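Local coordinates for protein MmeI (PDB 5HR4) that restricts and modifies DNA as a Type IIL enzyme, binding its DNA target and probably methylating adenine at N6 with S-adenosylmethionine as methyl donor, at residues L333-F337 / F350-L354; Y518-H523 / L553-I559. One frame throughout, in Å; residues are numbered along the deposited sequence.

Contact 1: residues L333-F337 / F350-L354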
loop_
_atom_site.group_PDB
_atom_site.type_symbol
_atom_site.label_atom_id
_atom_site.label_comp_id
_atom_site.label_asym_id
_atom_site.label_seq_id
_atom_site.Cartn_x
_atom_site.Cartn_y
_atom_site.Cartn_z
ATOM N N LEU A 333 11.858 1.984 -24.361
ATOM C CA LEU A 333 12.398 0.889 -25.161
ATOM C C LEU A 333 11.599 0.658 -26.442
ATOM O O LEU A 333 12.148 0.155 -27.428
ATOM C CB LEU A 333 12.449 -0.393 -24.333
ATOM C CG LEU A 333 13.485 -0.424 -23.211
ATOM C CD1 LEU A 333 13.417 -1.760 -22.509
ATOM C CD2 LEU A 333 14.883 -0.183 -23.758
ATOM N N TRP A 334 10.315 1.006 -26.458
ATOM C CA TRP A 334 9.558 0.847 -27.696
ATOM C C TRP A 334 9.770 2.025 -28.643
ATOM O O TRP A 334 9.855 1.840 -29.866
ATOM C CB TRP A 334 8.080 0.645 -27.385
ATOM C CG TRP A 334 7.799 -0.773 -27.064
ATOM C CD1 TRP A 334 7.688 -1.337 -25.816
ATOM C CD2 TRP A 334 7.629 -1.833 -28.000
ATOM N NE1 TRP A 334 7.437 -2.679 -25.930
ATOM C CE2 TRP A 334 7.397 -3.010 -27.261
ATOM C CE3 TRP A 334 7.622 -1.898 -29.393
ATOM C CZ2 TRP A 334 7.173 -4.241 -27.868
ATOM C CZ3 TRP A 334 7.391 -3.117 -29.994
ATOM C CH2 TRP A 334 7.176 -4.275 -29.231
ATOM N N VAL A 335 9.879 3.240 -28.110
ATOM C CA VAL A 335 10.258 4.353 -28.970
ATOM C C VAL A 335 11.607 4.064 -29.606
ATOM O O VAL A 335 11.756 4.131 -30.830
ATOM C CB VAL A 335 10.250 5.679 -28.183
ATOM C CG1 VAL A 335 10.900 6.808 -28.968
ATOM C CG2 VAL A 335 8.827 6.055 -27.816
ATOM N N GLU A 336 12.595 3.682 -28.798
ATOM C CA GLU A 336 13.915 3.407 -29.358
ATOM C C GLU A 336 13.844 2.296 -30.395
ATOM O O GLU A 336 14.461 2.398 -31.462
ATOM C CB GLU A 336 14.906 3.057 -28.248
ATOM C CG GLU A 336 16.359 2.844 -28.716
ATOM C CD GLU A 336 17.295 2.448 -27.563
ATOM O OE1 GLU A 336 16.832 2.489 -26.396
ATOM O OE2 GLU A 336 18.477 2.094 -27.807
ATOM N N PHE A 337 13.057 1.249 -30.122
ATOM C CA PHE A 337 12.896 0.174 -31.094
ATOM C C PHE A 337 12.373 0.706 -32.419
ATOM O O PHE A 337 12.957 0.459 -33.477
ATOM C CB PHE A 337 11.958 -0.906 -30.561
ATOM C CG PHE A 337 11.662 -1.984 -31.567
ATOM C CD1 PHE A 337 12.690 -2.779 -32.077
ATOM C CD2 PHE A 337 10.362 -2.197 -32.019
ATOM C CE1 PHE A 337 12.418 -3.775 -33.033
ATOM C CE2 PHE A 337 10.075 -3.190 -32.956
ATOM C CZ PHE A 337 11.108 -3.977 -33.475
ATOM N N PHE A 350 20.990 -2.512 -30.327
ATOM C CA PHE A 350 19.802 -2.474 -29.477
ATOM C C PHE A 350 19.551 -3.817 -28.805
ATOM O O PHE A 350 19.141 -3.864 -27.637
ATOM C CB PHE A 350 18.588 -2.055 -30.299
ATOM C CG PHE A 350 17.324 -1.903 -29.500
ATOM C CD1 PHE A 350 17.153 -0.829 -28.643
ATOM C CD2 PHE A 350 16.287 -2.819 -29.634
ATOM C CE1 PHE A 350 15.983 -0.675 -27.922
ATOM C CE2 PHE A 350 15.104 -2.676 -28.909
ATOM C CZ PHE A 350 14.953 -1.604 -28.055
ATOM N N HIS A 351 19.799 -4.922 -29.514
ATOM C CA HIS A 351 19.628 -6.220 -28.871
ATOM C C HIS A 351 20.607 -6.392 -27.719
ATOM O O HIS A 351 20.209 -6.764 -26.605
ATOM C CB HIS A 351 19.802 -7.362 -29.860
ATOM C CG HIS A 351 19.058 -8.596 -29.463
ATOM N ND1 HIS A 351 19.041 -9.744 -30.227
ATOM C CD2 HIS A 351 18.274 -8.846 -28.387
ATOM C CE1 HIS A 351 18.278 -10.649 -29.639
ATOM N NE2 HIS A 351 17.800 -10.128 -28.521
ATOM N N LYS A 352 21.898 -6.149 -27.977
ATOM C CA LYS A 352 22.901 -6.289 -26.926
ATOM C C LYS A 352 22.571 -5.399 -25.743
ATOM O O LYS A 352 22.796 -5.796 -24.592
ATOM C CB LYS A 352 24.300 -5.972 -27.464
ATOM N N LYS A 353 22.000 -4.215 -25.996
ATOM C CA LYS A 353 21.556 -3.374 -24.889
ATOM C C LYS A 353 20.429 -4.037 -24.104
ATOM O O LYS A 353 20.402 -3.953 -22.872
ATOM C CB LYS A 353 21.111 -1.993 -25.380
ATOM C CG LYS A 353 21.027 -0.973 -24.236
ATOM C CD LYS A 353 19.729 -0.165 -24.249
ATOM C CE LYS A 353 19.859 1.106 -25.073
ATOM N NZ LYS A 353 18.633 1.953 -25.008
ATOM N N LEU A 354 19.495 -4.708 -24.790
ATOM C CA LEU A 354 18.435 -5.408 -24.069
ATOM C C LEU A 354 18.999 -6.555 -23.238
ATOM O O LEU A 354 18.582 -6.757 -22.096
ATOM C CB LEU A 354 17.353 -5.911 -25.032
ATOM C CG LEU A 354 16.476 -4.839 -25.718
ATOM C CD1 LEU A 354 15.465 -5.434 -26.685
ATOM C CD2 LEU A 354 15.741 -3.997 -24.701
#
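Glu-336 and Phe-350 meet between two helices, and in both CG stands anti to the backbone N (chi1 -176° in each), so that each side chain reaches straight into the gap. Glu-336 continues extended beyond CG and brings its carboxylate to the rim of the Phe-350 ring, with OE2 3.3 Å from CD1; the two planes stand 71° apart. An acid suits this place because Lys-353, one turn beyond Phe-350, reaches across from the other helix, bent at chi2 and chi3, to meet the same carboxylate; the weakly positive rim of the ring may also favour it. The salt bridge joins NZ of Lys-353 to OE1 of Glu-336; the modelled length is too short to be taken literally at this resolution. The far end of the Phe-350 ring meets the other helix: CZ lies 3.4 Å from the carbonyl O of Leu-333 and 4.0 Å from CB of Phe-337, whose side chain crosses it at about a right angle. Farther along, Leu-333 and Leu-354 slide past one another in opposite directions, CD1 of the first 3.9 Å from CD2 of the second. The segment axes run antiparallel at 162° and approach to 11.9 Å, a wide spacing that large side chains bridge. These are the consecutive helices 318-340 and 344-355, a helical hairpin; helix 368-388 packs against both through Val-384, which touches Phe-337 and Phe-350.

Contact 2: residues Y518-H523 / L553-I559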
loop_
_atom_site.group_PDB
_atom_site.type_symbol
_atom_site.label_atom_id
_atom_site.label_comp_id
_atom_site.label_asym_id
_atom_site.label_seq_id
_atom_site.Cartn_x
_atom_site.Cartn_y
_atom_site.Cartn_z
ATOM N N TYR A 518 13.268 3.516 0.770
ATOM C CA TYR A 518 13.735 4.674 0.009
ATOM C C TYR A 518 15.172 5.060 0.344
ATOM O O TYR A 518 15.969 5.255 -0.593
ATOM C CB TYR A 518 12.774 5.849 0.205
ATOM C CG TYR A 518 11.477 5.722 -0.556
ATOM C CD1 TYR A 518 10.480 4.849 -0.131
ATOM C CD2 TYR A 518 11.240 6.495 -1.685
ATOM C CE1 TYR A 518 9.298 4.734 -0.809
ATOM C CE2 TYR A 518 10.052 6.392 -2.383
ATOM C CZ TYR A 518 9.088 5.507 -1.941
ATOM O OH TYR A 518 7.907 5.400 -2.625
ATOM N N PRO A 519 15.573 5.217 1.610
ATOM C CA PRO A 519 16.991 5.499 1.880
ATOM C C PRO A 519 17.901 4.362 1.467
ATOM O O PRO A 519 19.028 4.617 1.027
ATOM C CB PRO A 519 17.026 5.713 3.401
ATOM C CG PRO A 519 15.644 6.063 3.760
ATOM C CD PRO A 519 14.782 5.261 2.848
ATOM N N LYS A 520 17.447 3.112 1.611
ATOM C CA LYS A 520 18.209 1.972 1.107
ATOM C C LYS A 520 18.546 2.166 -0.360
ATOM O O LYS A 520 19.719 2.300 -0.724
ATOM C CB LYS A 520 17.426 0.675 1.323
ATOM C CG LYS A 520 17.739 0.009 2.629
ATOM C CD LYS A 520 19.193 -0.423 2.669
ATOM C CE LYS A 520 19.398 -1.671 3.502
ATOM N NZ LYS A 520 20.847 -2.044 3.574
ATOM N N ALA A 521 17.518 2.201 -1.218
ATOM C CA ALA A 521 17.720 2.495 -2.635
ATOM C C ALA A 521 18.580 3.733 -2.824
ATOM O O ALA A 521 19.530 3.721 -3.616
ATOM C CB ALA A 521 16.375 2.683 -3.330
ATOM N N ALA A 522 18.285 4.804 -2.077
ATOM C CA ALA A 522 19.030 6.052 -2.245
ATOM C C ALA A 522 20.509 5.876 -1.919
ATOM O O ALA A 522 21.366 6.471 -2.577
ATOM C CB ALA A 522 18.425 7.153 -1.382
ATOM N N HIS A 523 20.834 5.069 -0.908
ATOM C CA HIS A 523 22.242 4.805 -0.618
ATOM C C HIS A 523 22.847 3.856 -1.647
ATOM O O HIS A 523 23.990 4.039 -2.076
ATOM C CB HIS A 523 22.397 4.254 0.803
ATOM C CG HIS A 523 22.360 5.315 1.865
ATOM N ND1 HIS A 523 21.299 5.469 2.736
ATOM C CD2 HIS A 523 23.246 6.290 2.182
ATOM C CE1 HIS A 523 21.539 6.484 3.549
ATOM N NE2 HIS A 523 22.715 6.998 3.235
ATOM N N LEU A 553 15.613 13.901 4.284
ATOM C CA LEU A 553 16.713 12.964 4.103
ATOM C C LEU A 553 16.886 12.581 2.637
ATOM O O LEU A 553 18.019 12.469 2.153
ATOM C CB LEU A 553 16.482 11.723 4.958
ATOM C CG LEU A 553 17.495 10.604 4.728
ATOM C CD1 LEU A 553 18.869 11.001 5.242
ATOM C CD2 LEU A 553 17.013 9.303 5.367
ATOM N N LEU A 554 15.788 12.376 1.906
ATOM C CA LEU A 554 15.928 11.927 0.524
ATOM C C LEU A 554 16.520 13.026 -0.353
ATOM O O LEU A 554 17.439 12.771 -1.142
ATOM C CB LEU A 554 14.582 11.451 -0.031
ATOM C CG LEU A 554 14.080 10.086 0.464
ATOM C CD1 LEU A 554 12.890 9.559 -0.349
ATOM C CD2 LEU A 554 15.206 9.088 0.466
ATOM N N LEU A 555 16.011 14.259 -0.227
ATOM C CA LEU A 555 16.532 15.352 -1.050
ATOM C C LEU A 555 18.014 15.587 -0.774
ATOM O O LEU A 555 18.806 15.769 -1.704
ATOM C CB LEU A 555 15.726 16.631 -0.814
ATOM C CG LEU A 555 14.252 16.655 -1.253
ATOM C CD1 LEU A 555 13.591 17.981 -0.902
ATOM C CD2 LEU A 555 14.106 16.402 -2.741
ATOM N N SER A 556 18.412 15.539 0.497
ATOM C CA SER A 556 19.807 15.757 0.857
ATOM C C SER A 556 20.741 14.743 0.214
ATOM O O SER A 556 21.945 15.002 0.129
ATOM C CB SER A 556 19.973 15.708 2.381
ATOM O OG SER A 556 20.034 14.369 2.846
ATOM N N LEU A 557 20.228 13.597 -0.226
ATOM C CA LEU A 557 21.067 12.563 -0.819
ATOM C C LEU A 557 21.139 12.658 -2.334
ATOM O O LEU A 557 21.779 11.808 -2.965
ATOM C CB LEU A 557 20.566 11.179 -0.409
ATOM C CG LEU A 557 20.794 10.832 1.069
ATOM C CD1 LEU A 557 20.363 9.399 1.357
ATOM C CD2 LEU A 557 22.248 11.041 1.470
ATOM N N GLY A 558 20.522 13.679 -2.923
ATOM C CA GLY A 558 20.490 13.854 -4.350
ATOM C C GLY A 558 19.260 13.298 -5.031
ATOM O O GLY A 558 19.183 13.349 -6.265
ATOM N N ILE A 559 18.293 12.768 -4.277
ATOM C CA ILE A 559 17.187 12.057 -4.901
ATOM C C ILE A 559 16.251 13.053 -5.556
ATOM O O ILE A 559 15.861 14.062 -4.948
ATOM C CB ILE A 559 16.433 11.192 -3.886
ATOM C CG1 ILE A 559 17.332 10.067 -3.380
ATOM C CG2 ILE A 559 15.207 10.597 -4.554
ATOM C CD1 ILE A 559 17.602 9.024 -4.408
#
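Ala-522 turns its methyl group toward the end of helix 544-556, where a Schellman motif closes the helix and sends the chain into strand 560-569 of the Rossmann-like methyltransferase sheet. Around Ala-522 CB gather Ile-559 CD1 at 3.7 Å, Leu-557 CD1 at 4.0 Å and Leu-554 CD2; the small residue lets the backbones come close, with CA atoms of Ala-522 and Ile-559 6.8 Å apart. Leu-554 has its other methyl, CD1, 3.7 Å from CD2 of Tyr-518, the two side chains crossing at a slant. Leu-553, the residue before Leu-554, lays CD2 against CG of Pro-519, a compact ring that adds apolar surface to helix 517-524. At the more exposed border Leu-557 CD1 sits over one face of the His-523 imidazole, 4.0 Å from its centroid, in a CH-pi contact displaced toward the rim. The ring is brought there by CG lying beside the backbone N (chi1 -80°), and ND1 gives a weak hydrogen bond to Pro-519 O.

Farther out, Tyr-518 meets Phe-535 edge-to-face and also packs on Phe-587, while Phe-502 of helix 492-502 touches both Pro-519 and Leu-553. Gly-558 takes backbone angles (phi 95°) at which a CB would collide with the carbonyl O of Leu-557, which is why glycine suits the place. The two Schellman bonds run from Ile-559 N to Leu-554 O (3.2 Å) and from Gly-558 N to Leu-555 O. Leu-554 O also accepts Leu-557 N, its two donors arriving from opposite faces of the carbonyl plane.

Overall arrangement
Both contacts are largely buried, yet they hold different elements: contact 1 joins two consecutive helices farther from the centre of the chain (about 32 Å, centre to centre), whereas contact 2 joins a helix to a helix end and the turn that leads into a strand of the methyltransferase sheet, about 20 Å from that centre. They do not touch; their nearest atoms are about 20 Å apart. Contact 1 combines aromatic and aliphatic packing with a salt bridge that involves an exposed lysine. Contact 2 has no hydrogen bond between its segments and relies on apolar packing, finished by a histidine at its exposed border. Contact 2 is also the closer of the two to the bound DNA.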